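3-methylaspartate ammonia-lyase (Citrobacter amalonaticus, PDB 1KKO) catalyses the reversible anti elimination of ammonia from L-threo-3-methylaspartate to give mesaconate, using magnesium, as a homodimeric member of the enolase superfamily. Local coordinates at residues A[221-226]-A[264-269]; A[183-188]-A[229-234]; A[216-221]-A[235-240]. All blocks are in the same frame, centred on the assembly; numbering follows the deposited sequence.

Contact 1: A[221-226]-A[264-269]; sequences RILSLR and EAQGLP
A small, mostly apolar contact joins Ile222 and Leu223, in the last turn of helix 209-225, to Leu268 and Gln266 in the loop that leads into strand 270-273. No hydrogen bond crosses it. Deep in the contact, Ile222 CD1 lies 3.9 Å from Leu268 CD1, and CG2 of the same isoleucine follows at 4.2 Å from that methyl, so one leucine branch is met by both arms of Ile222. Nearer the surface, the CD1 methyl of Leu223 sits over the flat of the Gln266 amide, 3.9 Å from CD and about equally far from OE1 and NE2. The polar end of that glutamine is engaged elsewhere: NE2 hydrogen-bonds to Asp220 OD1 and Ser219 OG on helix 209-225, about one turn before Leu223, which is consistent with the amide holding one face toward Leu223. The loop gets its shape from a type I' turn, Ala265 to Leu268, closed by Leu268 N to Ala265 O at 3.1 Å. Gln266 and Gly267 both have positive phi (50° and 93°), as the two central residues of this turn should. The turn brings Gln266 and Leu268 to face the helix together. Helix 209-225 thus meets the loop feeding the next strand but one, at the N-terminal end of the strands, an arrangement that belongs to the (beta/alpha)8 barrel of the enolase superfamily.

Contact 2: A[183-188]-A[229-234]; sequences KMILKG and PRYHPT
Gly188 and Tyr231 bring the two backbones closest, 7.3 Å between their CA atoms, where the chain leaves helix 179-186 and passes the loop running into strand 234-238. On the loop side the contact is made by Tyr231. With CG anti to the backbone N (chi1 -177°), its ring extends from the loop to the helix terminus, where CE1 stands 3.7 Å from Gly188 C. The approach to the ring is oblique, and Ile185 CG2 adds a looser touch 4.4 Å from CE2. What the ring meets is a Schellman motif: Gly188, with positive phi, is its C-prime residue, Gly188 N bonds to Ile185 O at 3.1 Å, and Val189 N reaches back to Met184 O. The phenol oxygen is held just past this cap: Tyr231 OH is hydrogen-bonded to Val189 O. Met184 O, by contrast, lies 3.9 Å from that OH and makes only a packing contact. Within the loop, Pro233 CD lies 3.6 Å above the centre of the tyrosine ring, so the proline covers one face while the hydroxyl is tethered at the far end. Tyr231 O takes a hydrogen bond from Arg226 NH1, which ties the root of the same residue to the end of helix 209-225. The end of the selenomethionine side chain at Met184 leads away from the loop, to within about 6 Å of the side chain of the substrate-binding Gln172.

Contact 3: A[216-221]-A[235-240]; sequences RWLSDR and LHIDVY
Leu218 of helix 209-225 meets Leu235 and Ile237 of strand 234-238 in a fully buried patch. The two leucines reach tip to tip: Leu218 CD2 is 3.9 Å from Leu235 CD2 and 4.0 Å from CD1, so a single methyl faces the fork of the other leucine. The same CD2 also touches Ile237 CD1 at 4.1 Å. The reach of Leu218 follows from chi1 of 171°, which swings CG anti to the backbone N and out toward the strand. The far side of the helix is different in kind. There Arg216, exposed to solvent, forms a salt bridge with Asp220 one turn on; its NE bond to Asp220 OD2 is 3.1 Å and almost straight at 178°, in the guanidinium plane but from above the carboxylate. On the strand, His236 points away from the helix and bonds to Glu273 OE1, while the magnesium ligand Asp238 uses OD1 in an Asx turn to Tyr240 N. Helix and strand are therefore joined here by apolar contact alone, without directional bonds, and the charged and metal-binding groups are kept off the interface, as expected for the helix-backed wall of a barrel.

Overall arrangement
Helix 209-225 ties the set together, giving one segment to contact 1 and one to contact 3, with Arg221 common to both; their centres are 9 Å apart. A hydrogen bond between Glu264 O and Ser219 OG, 2.6 Å, joins them, as does the backbone hydrogen bond between Pro269 O and Leu235 N, 2.8 Å, just ahead of strand 270-273. Contact 2 lies 9 Å from contact 1 and 13 Å from contact 3, centre to centre, and reaches the latter through Ile185 CD1 against Arg221 O. Contact 1 is remote from the catalytic centre. Contact 3 includes the magnesium ligand Asp238, and its Ile237 side chain comes within about 7 Å of those of His194 and Glu273.

Contact 1: A[221-226]-A[264-269]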
ATOM      1  N   ARG A 221     -15.175  21.596  -2.408  1.00 20.14           N
ATOM      2  CA  ARG A 221     -14.065  21.196  -1.554  1.00 19.71           C
ATOM      3  C   ARG A 221     -12.741  21.414  -2.257  1.00 19.49           C
ATOM      4  O   ARG A 221     -11.786  21.911  -1.665  1.00 19.16           O
ATOM      5  CB  ARG A 221     -14.198  19.727  -1.160  1.00 19.62           C
ATOM      6  CG  ARG A 221     -13.326  19.319   0.007  1.00 19.61           C
ATOM      7  CD  ARG A 221     -13.759  19.949   1.327  1.00 19.75           C
ATOM      8  NE  ARG A 221     -13.052  19.384   2.467  1.00 20.40           N
ATOM      9  CZ  ARG A 221     -13.134  19.854   3.701  1.00 20.67           C
ATOM     10  NH1 ARG A 221     -13.900  20.908   3.973  1.00 21.74           N
ATOM     11  NH2 ARG A 221     -12.445  19.278   4.671  1.00 20.83           N
ATOM     12  N   ILE A 222     -12.687  21.022  -3.525  1.00 19.36           N
ATOM     13  CA  ILE A 222     -11.493  21.205  -4.339  1.00 19.65           C
ATOM     14  C   ILE A 222     -11.161  22.688  -4.469  1.00 21.04           C
ATOM     15  O   ILE A 222     -10.026  23.089  -4.233  1.00 21.17           O
ATOM     16  CB  ILE A 222     -11.680  20.550  -5.728  1.00 19.10           C
ATOM     17  CG1 ILE A 222     -11.701  19.023  -5.593  1.00 18.08           C
ATOM     18  CG2 ILE A 222     -10.579  20.989  -6.683  1.00 19.21           C
ATOM     19  CD1 ILE A 222     -12.316  18.318  -6.790  1.00 18.19           C
ATOM     20  N   LEU A 223     -12.153  23.495  -4.836  1.00 22.87           N
ATOM     21  CA  LEU A 223     -11.929  24.926  -5.024  1.00 24.51           C
ATOM     22  C   LEU A 223     -11.564  25.619  -3.711  1.00 25.30           C
ATOM     23  O   LEU A 223     -10.790  26.576  -3.714  1.00 25.91           O
ATOM     24  CB  LEU A 223     -13.145  25.584  -5.688  1.00 24.87           C
ATOM     25  CG  LEU A 223     -13.414  25.108  -7.123  1.00 26.44           C
ATOM     26  CD1 LEU A 223     -14.738  25.652  -7.644  1.00 27.40           C
ATOM     27  CD2 LEU A 223     -12.270  25.500  -8.042  1.00 27.75           C
ATOM     28  N   SER A 224     -12.087  25.120  -2.593  1.00 26.09           N
ATOM     29  CA  SER A 224     -11.795  25.695  -1.275  1.00 26.81           C
ATOM     30  C   SER A 224     -10.413  25.315  -0.731  1.00 27.05           C
ATOM     31  O   SER A 224      -9.672  26.169  -0.241  1.00 27.38           O
ATOM     32  CB  SER A 224     -12.854  25.248  -0.265  1.00 27.09           C
ATOM     33  OG  SER A 224     -12.550  25.724   1.036  1.00 28.59           O
ATOM     34  N   LEU A 225     -10.070  24.031  -0.816  1.00 26.96           N
ATOM     35  CA  LEU A 225      -8.840  23.519  -0.206  1.00 27.25           C
ATOM     36  C   LEU A 225      -7.569  23.624  -1.053  1.00 27.31           C
ATOM     37  O   LEU A 225      -6.465  23.620  -0.508  1.00 26.98           O
ATOM     38  CB  LEU A 225      -9.037  22.055   0.212  1.00 27.45           C
ATOM     39  CG  LEU A 225      -9.753  21.799   1.538  1.00 28.74           C
ATOM     40  CD1 LEU A 225     -11.130  22.426   1.562  1.00 29.44           C
ATOM     41  CD2 LEU A 225      -9.835  20.300   1.791  1.00 29.38           C
ATOM     42  N   ARG A 226      -7.699  23.710  -2.373  1.00 27.69           N
ATOM     43  CA  ARG A 226      -6.510  23.703  -3.223  1.00 28.43           C
ATOM     44  C   ARG A 226      -5.552  24.845  -2.880  1.00 29.43           C
ATOM     45  O   ARG A 226      -5.984  25.966  -2.598  1.00 29.38           O
ATOM     46  CB  ARG A 226      -6.883  23.745  -4.700  1.00 28.21           C
ATOM     47  CG  ARG A 226      -7.489  25.049  -5.163  1.00 28.33           C
ATOM     48  CD  ARG A 226      -7.928  25.014  -6.605  1.00 28.60           C
ATOM     49  NE  ARG A 226      -8.624  26.237  -6.983  1.00 29.34           N
ATOM     50  CZ  ARG A 226      -9.153  26.461  -8.176  1.00 30.61           C
ATOM     51  NH1 ARG A 226      -9.074  25.548  -9.134  1.00 30.58           N
ATOM     52  NH2 ARG A 226      -9.770  27.612  -8.415  1.00 31.57           N
ATOM     53  N   GLU A 264     -22.770  21.291 -11.529  1.00 22.41           N
ATOM     54  CA  GLU A 264     -22.329  21.061 -10.157  1.00 22.37           C
ATOM     55  C   GLU A 264     -20.803  20.912 -10.068  1.00 21.65           C
ATOM     56  O   GLU A 264     -20.225  21.069  -8.993  1.00 21.30           O
ATOM     57  CB  GLU A 264     -23.016  19.828  -9.564  1.00 23.16           C
ATOM     58  CG  GLU A 264     -24.517  19.735  -9.814  1.00 24.66           C
ATOM     59  CD  GLU A 264     -25.312  20.909  -9.266  1.00 27.00           C
ATOM     60  OE1 GLU A 264     -26.490  21.053  -9.663  1.00 29.38           O
ATOM     61  OE2 GLU A 264     -24.776  21.678  -8.441  1.00 27.77           O
ATOM     62  N   ALA A 265     -20.165  20.634 -11.203  1.00 21.21           N
ATOM     63  CA  ALA A 265     -18.715  20.433 -11.247  1.00 21.04           C
ATOM     64  C   ALA A 265     -17.925  21.742 -11.293  1.00 21.29           C
ATOM     65  O   ALA A 265     -16.698  21.727 -11.173  1.00 20.49           O
ATOM     66  CB  ALA A 265     -18.346  19.549 -12.420  1.00 20.84           C
ATOM     67  N   GLN A 266     -18.624  22.865 -11.487  1.00 21.43           N
ATOM     68  CA  GLN A 266     -18.003  24.194 -11.494  1.00 21.81           C
ATOM     69  C   GLN A 266     -16.771  24.311 -12.397  1.00 21.44           C
ATOM     70  O   GLN A 266     -15.743  24.863 -12.000  1.00 22.16           O
ATOM     71  CB  GLN A 266     -17.655  24.623 -10.069  1.00 22.30           C
ATOM     72  CG  GLN A 266     -18.865  24.663  -9.166  1.00 23.47           C
ATOM     73  CD  GLN A 266     -18.571  25.234  -7.803  1.00 24.78           C
ATOM     74  OE1 GLN A 266     -18.545  26.453  -7.632  1.00 26.68           O
ATOM     75  NE2 GLN A 266     -18.378  24.362  -6.817  1.00 24.16           N
ATOM     76  N   GLY A 267     -16.874  23.793 -13.615  1.00 20.92           N
ATOM     77  CA  GLY A 267     -15.795  23.920 -14.576  1.00 20.85           C
ATOM     78  C   GLY A 267     -14.802  22.767 -14.620  1.00 20.26           C
ATOM     79  O   GLY A 267     -13.992  22.689 -15.534  1.00 20.70           O
ATOM     80  N   LEU A 268     -14.852  21.878 -13.632  1.00 19.53           N
ATOM     81  CA  LEU A 268     -13.981  20.709 -13.613  1.00 18.43           C
ATOM     82  C   LEU A 268     -14.599  19.666 -14.539  1.00 17.74           C
ATOM     83  O   LEU A 268     -15.799  19.425 -14.459  1.00 18.73           O
ATOM     84  CB  LEU A 268     -13.872  20.163 -12.187  1.00 18.47           C
ATOM     85  CG  LEU A 268     -13.379  21.170 -11.140  1.00 18.93           C
ATOM     86  CD1 LEU A 268     -13.418  20.593  -9.731  1.00 19.42           C
ATOM     87  CD2 LEU A 268     -11.985  21.652 -11.473  1.00 19.28           C
ATOM     88  N   PRO A 269     -13.815  19.047 -15.419  1.00 17.01           N
ATOM     89  CA  PRO A 269     -14.371  18.024 -16.312  1.00 16.89           C
ATOM     90  C   PRO A 269     -15.005  16.902 -15.516  1.00 15.99           C
ATOM     91  O   PRO A 269     -14.484  16.545 -14.459  1.00 15.94           O
ATOM     92  CB  PRO A 269     -13.154  17.517 -17.079  1.00 17.09           C
ATOM     93  CG  PRO A 269     -12.108  18.568 -16.931  1.00 17.84           C
ATOM     94  CD  PRO A 269     -12.371  19.244 -15.630  1.00 17.12           C
TER

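Contact 2: A[183-188]-A[229-234]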
ATOM      1  N   LYS A 183      -7.647  13.934   1.276  1.00 14.34           N
ATOM      2  CA  LYS A 183      -6.354  13.303   1.048  1.00 14.37           C
ATOM      3  C   LYS A 183      -5.882  13.539  -0.374  1.00 14.14           C
ATOM      4  O   LYS A 183      -4.735  13.892  -0.620  1.00 14.29           O
ATOM      5  CB  LYS A 183      -6.448  11.793   1.259  1.00 14.40           C
ATOM      6  CG  LYS A 183      -6.617  11.318   2.676  1.00 15.86           C
ATOM      7  CD  LYS A 183      -6.539   9.799   2.651  1.00 17.23           C
ATOM      8  CE  LYS A 183      -6.617   9.138   4.009  1.00 17.91           C
ATOM      9  NZ  LYS A 183      -6.627   7.653   3.803  1.00 18.70           N
HETATM   10  N   MSE A 184      -6.793  13.348  -1.314  1.00 13.65           N
HETATM   11  CA  MSE A 184      -6.475  13.470  -2.727  1.00 14.29           C
HETATM   12  C   MSE A 184      -6.124  14.899  -3.118  1.00 14.29           C
HETATM   13  O   MSE A 184      -5.226  15.117  -3.926  1.00 14.45           O
HETATM   14  CB  MSE A 184      -7.623  12.930  -3.555  1.00 14.26           C
HETATM   15  CG  MSE A 184      -7.637  11.421  -3.532  1.00 15.92           C
HETATM   16 SE   MSE A 184      -9.166  10.647  -4.401  1.00 21.78          SE
HETATM   17  CE  MSE A 184      -9.341   9.025  -3.414  1.00 16.23           C
ATOM     18  N   ILE A 185      -6.813  15.869  -2.527  1.00 14.28           N
ATOM     19  CA  ILE A 185      -6.484  17.271  -2.783  1.00 15.03           C
ATOM     20  C   ILE A 185      -5.102  17.581  -2.201  1.00 14.60           C
ATOM     21  O   ILE A 185      -4.262  18.201  -2.859  1.00 15.00           O
ATOM     22  CB  ILE A 185      -7.544  18.213  -2.182  1.00 15.49           C
ATOM     23  CG1 ILE A 185      -8.878  18.047  -2.905  1.00 16.27           C
ATOM     24  CG2 ILE A 185      -7.060  19.654  -2.232  1.00 16.19           C
ATOM     25  CD1 ILE A 185     -10.061  18.577  -2.134  1.00 17.01           C
ATOM     26  N   LEU A 186      -4.847  17.121  -0.977  1.00 14.29           N
ATOM     27  CA  LEU A 186      -3.542  17.346  -0.351  1.00 15.15           C
ATOM     28  C   LEU A 186      -2.415  16.782  -1.193  1.00 14.81           C
ATOM     29  O   LEU A 186      -1.315  17.321  -1.188  1.00 15.61           O
ATOM     30  CB  LEU A 186      -3.465  16.735   1.049  1.00 15.90           C
ATOM     31  CG  LEU A 186      -4.217  17.483   2.146  1.00 17.39           C
ATOM     32  CD1 LEU A 186      -4.202  16.730   3.457  1.00 19.17           C
ATOM     33  CD2 LEU A 186      -3.622  18.872   2.318  1.00 18.59           C
ATOM     34  N   LYS A 187      -2.677  15.672  -1.883  1.00 13.87           N
ATOM     35  CA  LYS A 187      -1.657  15.012  -2.700  1.00 13.93           C
ATOM     36  C   LYS A 187      -1.779  15.290  -4.206  1.00 13.89           C
ATOM     37  O   LYS A 187      -1.187  14.586  -5.021  1.00 14.56           O
ATOM     38  CB  LYS A 187      -1.615  13.517  -2.373  1.00 13.86           C
ATOM     39  CG  LYS A 187      -1.080  13.304  -0.957  1.00 13.29           C
ATOM     40  CD  LYS A 187      -0.951  11.866  -0.537  1.00 13.78           C
ATOM     41  CE  LYS A 187      -0.215  11.749   0.790  1.00 12.70           C
ATOM     42  NZ  LYS A 187      -0.211  10.342   1.323  1.00 13.51           N
ATOM     43  N   GLY A 188      -2.530  16.340  -4.552  1.00 13.82           N
ATOM     44  CA  GLY A 188      -2.623  16.850  -5.911  1.00 14.22           C
ATOM     45  C   GLY A 188      -3.038  15.844  -6.960  1.00 14.10           C
ATOM     46  O   GLY A 188      -2.559  15.873  -8.092  1.00 14.79           O
ATOM     47  N   PRO A 229      -4.670  28.043  -7.745  1.00 32.61           N
ATOM     48  CA  PRO A 229      -5.731  27.966  -8.753  1.00 32.09           C
ATOM     49  C   PRO A 229      -5.296  27.168  -9.968  1.00 31.18           C
ATOM     50  O   PRO A 229      -6.081  26.967 -10.891  1.00 31.81           O
ATOM     51  CB  PRO A 229      -5.960  29.432  -9.143  1.00 32.34           C
ATOM     52  CG  PRO A 229      -5.270  30.226  -8.126  1.00 32.71           C
ATOM     53  CD  PRO A 229      -4.132  29.408  -7.630  1.00 32.82           C
ATOM     54  N   ARG A 230      -4.047  26.723  -9.965  1.00 29.89           N
ATOM     55  CA  ARG A 230      -3.530  25.895 -11.040  1.00 28.95           C
ATOM     56  C   ARG A 230      -4.073  24.466 -10.928  1.00 26.90           C
ATOM     57  O   ARG A 230      -4.054  23.721 -11.905  1.00 26.91           O
ATOM     58  CB  ARG A 230      -2.005  25.870 -10.996  1.00 29.86           C
ATOM     59  CG  ARG A 230      -1.358  27.241 -11.155  1.00 32.14           C
ATOM     60  CD  ARG A 230       0.162  27.197 -11.213  1.00 35.21           C
ATOM     61  NE  ARG A 230       0.755  26.723  -9.964  1.00 37.82           N
ATOM     62  CZ  ARG A 230       0.879  27.455  -8.860  1.00 39.47           C
ATOM     63  NH1 ARG A 230       0.448  28.710  -8.828  1.00 40.25           N
ATOM     64  NH2 ARG A 230       1.437  26.926  -7.778  1.00 39.93           N
ATOM     65  N   TYR A 231      -4.554  24.092  -9.743  1.00 24.23           N
ATOM     66  CA  TYR A 231      -5.079  22.739  -9.523  1.00 22.31           C
ATOM     67  C   TYR A 231      -6.504  22.638 -10.045  1.00 21.22           C
ATOM     68  O   TYR A 231      -7.429  23.161  -9.438  1.00 20.99           O
ATOM     69  CB  TYR A 231      -5.022  22.366  -8.039  1.00 21.64           C
ATOM     70  CG  TYR A 231      -5.471  20.948  -7.747  1.00 20.38           C
ATOM     71  CD1 TYR A 231      -4.857  19.856  -8.353  1.00 18.83           C
ATOM     72  CD2 TYR A 231      -6.516  20.704  -6.875  1.00 19.39           C
ATOM     73  CE1 TYR A 231      -5.271  18.560  -8.079  1.00 18.24           C
ATOM     74  CE2 TYR A 231      -6.932  19.423  -6.600  1.00 18.23           C
ATOM     75  CZ  TYR A 231      -6.303  18.355  -7.203  1.00 17.25           C
ATOM     76  OH  TYR A 231      -6.743  17.086  -6.916  1.00 16.35           O
ATOM     77  N   HIS A 232      -6.663  21.921 -11.154  1.00 20.07           N
ATOM     78  CA  HIS A 232      -7.933  21.824 -11.863  1.00 19.60           C
ATOM     79  C   HIS A 232      -8.136  20.363 -12.249  1.00 18.33           C
ATOM     80  O   HIS A 232      -8.025  20.001 -13.425  1.00 18.19           O
ATOM     81  CB  HIS A 232      -7.859  22.708 -13.118  1.00 20.35           C
ATOM     82  CG  HIS A 232      -9.180  22.972 -13.777  1.00 22.27           C
ATOM     83  ND1 HIS A 232      -9.611  22.280 -14.885  1.00 23.90           N
ATOM     84  CD2 HIS A 232     -10.137  23.893 -13.515  1.00 23.34           C
ATOM     85  CE1 HIS A 232     -10.792  22.741 -15.259  1.00 23.36           C
ATOM     86  NE2 HIS A 232     -11.135  23.719 -14.443  1.00 24.45           N
ATOM     87  N   PRO A 233      -8.412  19.510 -11.270  1.00 16.84           N
ATOM     88  CA  PRO A 233      -8.525  18.078 -11.554  1.00 16.02           C
ATOM     89  C   PRO A 233      -9.804  17.708 -12.282  1.00 15.72           C
ATOM     90  O   PRO A 233     -10.749  18.485 -12.376  1.00 16.60           O
ATOM     91  CB  PRO A 233      -8.547  17.462 -10.159  1.00 16.14           C
ATOM     92  CG  PRO A 233      -9.216  18.500  -9.355  1.00 16.41           C
ATOM     93  CD  PRO A 233      -8.611  19.789  -9.839  1.00 17.06           C
ATOM     94  N   THR A 234      -9.813  16.489 -12.795  1.00 14.52           N
ATOM     95  CA  THR A 234     -11.002  15.922 -13.419  1.00 14.43           C
ATOM     96  C   THR A 234     -11.781  15.117 -12.396  1.00 13.75           C
ATOM     97  O   THR A 234     -11.189  14.441 -11.555  1.00 13.49           O
ATOM     98  CB  THR A 234     -10.577  15.029 -14.581  1.00 14.52           C
ATOM     99  OG1 THR A 234     -10.123  15.867 -15.646  1.00 15.73           O
ATOM    100  CG2 THR A 234     -11.739  14.234 -15.168  1.00 14.55           C
TER

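Contact 3: A[216-221]-A[235-240]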
ATOM      1  N   ARG A 216     -21.473  18.794  -6.039  1.00 20.13           N
ATOM      2  CA  ARG A 216     -21.315  20.180  -5.625  1.00 20.56           C
ATOM      3  C   ARG A 216     -20.367  20.275  -4.435  1.00 19.82           C
ATOM      4  O   ARG A 216     -19.500  21.152  -4.386  1.00 19.68           O
ATOM      5  CB  ARG A 216     -22.676  20.783  -5.269  1.00 21.36           C
ATOM      6  CG  ARG A 216     -22.615  22.253  -4.894  1.00 23.25           C
ATOM      7  CD  ARG A 216     -22.068  23.130  -5.986  1.00 26.09           C
ATOM      8  NE  ARG A 216     -21.425  24.325  -5.456  1.00 29.11           N
ATOM      9  CZ  ARG A 216     -21.418  25.501  -6.065  1.00 30.38           C
ATOM     10  NH1 ARG A 216     -22.018  25.652  -7.241  1.00 30.47           N
ATOM     11  NH2 ARG A 216     -20.805  26.529  -5.495  1.00 31.02           N
ATOM     12  N   TRP A 217     -20.544  19.372  -3.476  1.00 19.52           N
ATOM     13  CA  TRP A 217     -19.679  19.337  -2.309  1.00 19.16           C
ATOM     14  C   TRP A 217     -18.241  19.104  -2.757  1.00 18.79           C
ATOM     15  O   TRP A 217     -17.309  19.732  -2.265  1.00 18.73           O
ATOM     16  CB  TRP A 217     -20.088  18.236  -1.337  1.00 19.57           C
ATOM     17  CG  TRP A 217     -19.140  18.168  -0.199  1.00 19.78           C
ATOM     18  CD1 TRP A 217     -19.191  18.899   0.950  1.00 20.41           C
ATOM     19  CD2 TRP A 217     -17.939  17.395  -0.126  1.00 19.95           C
ATOM     20  NE1 TRP A 217     -18.115  18.605   1.750  1.00 20.89           N
ATOM     21  CE2 TRP A 217     -17.329  17.682   1.112  1.00 19.90           C
ATOM     22  CE3 TRP A 217     -17.327  16.462  -0.970  1.00 19.31           C
ATOM     23  CZ2 TRP A 217     -16.134  17.086   1.516  1.00 19.86           C
ATOM     24  CZ3 TRP A 217     -16.144  15.876  -0.567  1.00 19.57           C
ATOM     25  CH2 TRP A 217     -15.566  16.182   0.666  1.00 19.80           C
ATOM     26  N   LEU A 218     -18.084  18.193  -3.710  1.00 18.27           N
ATOM     27  CA  LEU A 218     -16.780  17.802  -4.225  1.00 17.94           C
ATOM     28  C   LEU A 218     -16.064  18.955  -4.921  1.00 17.99           C
ATOM     29  O   LEU A 218     -14.915  19.268  -4.602  1.00 17.32           O
ATOM     30  CB  LEU A 218     -16.976  16.622  -5.173  1.00 17.61           C
ATOM     31  CG  LEU A 218     -15.790  16.161  -6.006  1.00 16.76           C
ATOM     32  CD1 LEU A 218     -14.627  15.763  -5.118  1.00 16.50           C
ATOM     33  CD2 LEU A 218     -16.243  15.006  -6.872  1.00 16.13           C
ATOM     34  N   SER A 219     -16.735  19.602  -5.865  1.00 18.63           N
ATOM     35  CA  SER A 219     -16.112  20.731  -6.545  1.00 19.30           C
ATOM     36  C   SER A 219     -15.856  21.890  -5.568  1.00 19.98           C
ATOM     37  O   SER A 219     -14.815  22.540  -5.635  1.00 19.96           O
ATOM     38  CB  SER A 219     -16.924  21.178  -7.753  1.00 19.50           C
ATOM     39  OG  SER A 219     -18.241  21.504  -7.385  1.00 19.46           O
ATOM     40  N   ASP A 220     -16.793  22.135  -4.656  1.00 20.58           N
ATOM     41  CA  ASP A 220     -16.592  23.164  -3.630  1.00 21.27           C
ATOM     42  C   ASP A 220     -15.338  22.859  -2.799  1.00 20.80           C
ATOM     43  O   ASP A 220     -14.538  23.748  -2.516  1.00 21.01           O
ATOM     44  CB  ASP A 220     -17.789  23.233  -2.673  1.00 21.78           C
ATOM     45  CG  ASP A 220     -18.900  24.150  -3.159  1.00 23.34           C
ATOM     46  OD1 ASP A 220     -18.666  24.964  -4.071  1.00 23.96           O
ATOM     47  OD2 ASP A 220     -20.041  24.108  -2.662  1.00 25.85           O
ATOM     48  N   ARG A 221     -15.175  21.596  -2.408  1.00 20.14           N
ATOM     49  CA  ARG A 221     -14.065  21.196  -1.554  1.00 19.71           C
ATOM     50  C   ARG A 221     -12.741  21.414  -2.257  1.00 19.49           C
ATOM     51  O   ARG A 221     -11.786  21.911  -1.665  1.00 19.16           O
ATOM     52  CB  ARG A 221     -14.198  19.727  -1.160  1.00 19.62           C
ATOM     53  CG  ARG A 221     -13.326  19.319   0.007  1.00 19.61           C
ATOM     54  CD  ARG A 221     -13.759  19.949   1.327  1.00 19.75           C
ATOM     55  NE  ARG A 221     -13.052  19.384   2.467  1.00 20.40           N
ATOM     56  CZ  ARG A 221     -13.134  19.854   3.701  1.00 20.67           C
ATOM     57  NH1 ARG A 221     -13.900  20.908   3.973  1.00 21.74           N
ATOM     58  NH2 ARG A 221     -12.445  19.278   4.671  1.00 20.83           N
ATOM     59  N   LEU A 235     -13.105  15.203 -12.462  1.00 13.76           N
ATOM     60  CA  LEU A 235     -13.982  14.435 -11.589  1.00 13.58           C
ATOM     61  C   LEU A 235     -14.435  13.178 -12.312  1.00 13.07           C
ATOM     62  O   LEU A 235     -14.831  13.224 -13.472  1.00 13.76           O
ATOM     63  CB  LEU A 235     -15.188  15.270 -11.174  1.00 14.01           C
ATOM     64  CG  LEU A 235     -14.856  16.653 -10.610  1.00 15.24           C
ATOM     65  CD1 LEU A 235     -16.144  17.321 -10.144  1.00 16.32           C
ATOM     66  CD2 LEU A 235     -13.835  16.555  -9.482  1.00 15.62           C
ATOM     67  N   HIS A 236     -14.365  12.047 -11.622  1.00 12.93           N
ATOM     68  CA  HIS A 236     -14.724  10.757 -12.202  1.00 12.32           C
ATOM     69  C   HIS A 236     -15.410  10.003 -11.077  1.00 12.18           C
ATOM     70  O   HIS A 236     -14.812   9.728 -10.035  1.00 12.61           O
ATOM     71  CB  HIS A 236     -13.446  10.083 -12.695  1.00 12.33           C
ATOM     72  CG  HIS A 236     -13.606   8.715 -13.279  1.00 12.29           C
ATOM     73  ND1 HIS A 236     -12.751   8.242 -14.249  1.00 13.08           N
ATOM     74  CD2 HIS A 236     -14.448   7.697 -12.988  1.00 12.65           C
ATOM     75  CE1 HIS A 236     -13.062   6.989 -14.529  1.00 12.26           C
ATOM     76  NE2 HIS A 236     -14.085   6.630 -13.775  1.00 13.45           N
ATOM     77  N   ILE A 237     -16.692   9.725 -11.276  1.00 12.50           N
ATOM     78  CA  ILE A 237     -17.524   9.087 -10.274  1.00 12.94           C
ATOM     79  C   ILE A 237     -18.164   7.845 -10.870  1.00 12.79           C
ATOM     80  O   ILE A 237     -18.683   7.884 -11.980  1.00 12.87           O
ATOM     81  CB  ILE A 237     -18.596  10.084  -9.784  1.00 13.24           C
ATOM     82  CG1 ILE A 237     -17.921  11.247  -9.038  1.00 14.28           C
ATOM     83  CG2 ILE A 237     -19.635   9.380  -8.912  1.00 14.10           C
ATOM     84  CD1 ILE A 237     -18.832  12.442  -8.761  1.00 16.01           C
ATOM     85  N   ASP A 238     -18.088   6.737 -10.133  1.00 12.76           N
ATOM     86  CA  ASP A 238     -18.631   5.451 -10.560  1.00 13.15           C
ATOM     87  C   ASP A 238     -19.947   5.216  -9.840  1.00 13.38           C
ATOM     88  O   ASP A 238     -20.006   5.201  -8.597  1.00 13.55           O
ATOM     89  CB  ASP A 238     -17.647   4.332 -10.214  1.00 13.78           C
ATOM     90  CG  ASP A 238     -17.991   2.989 -10.852  1.00 15.07           C
ATOM     91  OD1 ASP A 238     -19.130   2.764 -11.359  1.00 16.17           O
ATOM     92  OD2 ASP A 238     -17.119   2.081 -10.865  1.00 17.78           O
ATOM     93  N   VAL A 239     -20.999   5.021 -10.626  1.00 13.46           N
ATOM     94  CA  VAL A 239     -22.345   4.881 -10.079  1.00 13.90           C
ATOM     95  C   VAL A 239     -22.947   3.484 -10.160  1.00 14.03           C
ATOM     96  O   VAL A 239     -24.116   3.302  -9.838  1.00 14.25           O
ATOM     97  CB  VAL A 239     -23.294   5.914 -10.688  1.00 13.96           C
ATOM     98  CG1 VAL A 239     -22.733   7.312 -10.500  1.00 14.51           C
ATOM     99  CG2 VAL A 239     -23.529   5.642 -12.167  1.00 14.45           C
ATOM    100  N   TYR A 240     -22.173   2.493 -10.583  1.00 14.73           N
ATOM    101  CA  TYR A 240     -22.604   1.099 -10.472  1.00 15.28           C
ATOM    102  C   TYR A 240     -24.009   0.831 -10.973  1.00 15.40           C
ATOM    103  O   TYR A 240     -24.765   0.071 -10.355  1.00 16.17           O
ATOM    104  CB  TYR A 240     -22.460   0.630  -9.015  1.00 15.89           C
ATOM    105  CG  TYR A 240     -21.012   0.523  -8.653  1.00 16.74           C
ATOM    106  CD1 TYR A 240     -20.327   1.623  -8.176  1.00 17.42           C
ATOM    107  CD2 TYR A 240     -20.312  -0.653  -8.853  1.00 17.77           C
ATOM    108  CE1 TYR A 240     -18.991   1.556  -7.871  1.00 17.69           C
ATOM    109  CE2 TYR A 240     -18.963  -0.737  -8.545  1.00 17.96           C
ATOM    110  CZ  TYR A 240     -18.313   0.376  -8.061  1.00 17.88           C
ATOM    111  OH  TYR A 240     -16.971   0.312  -7.762  1.00 19.39           O
TER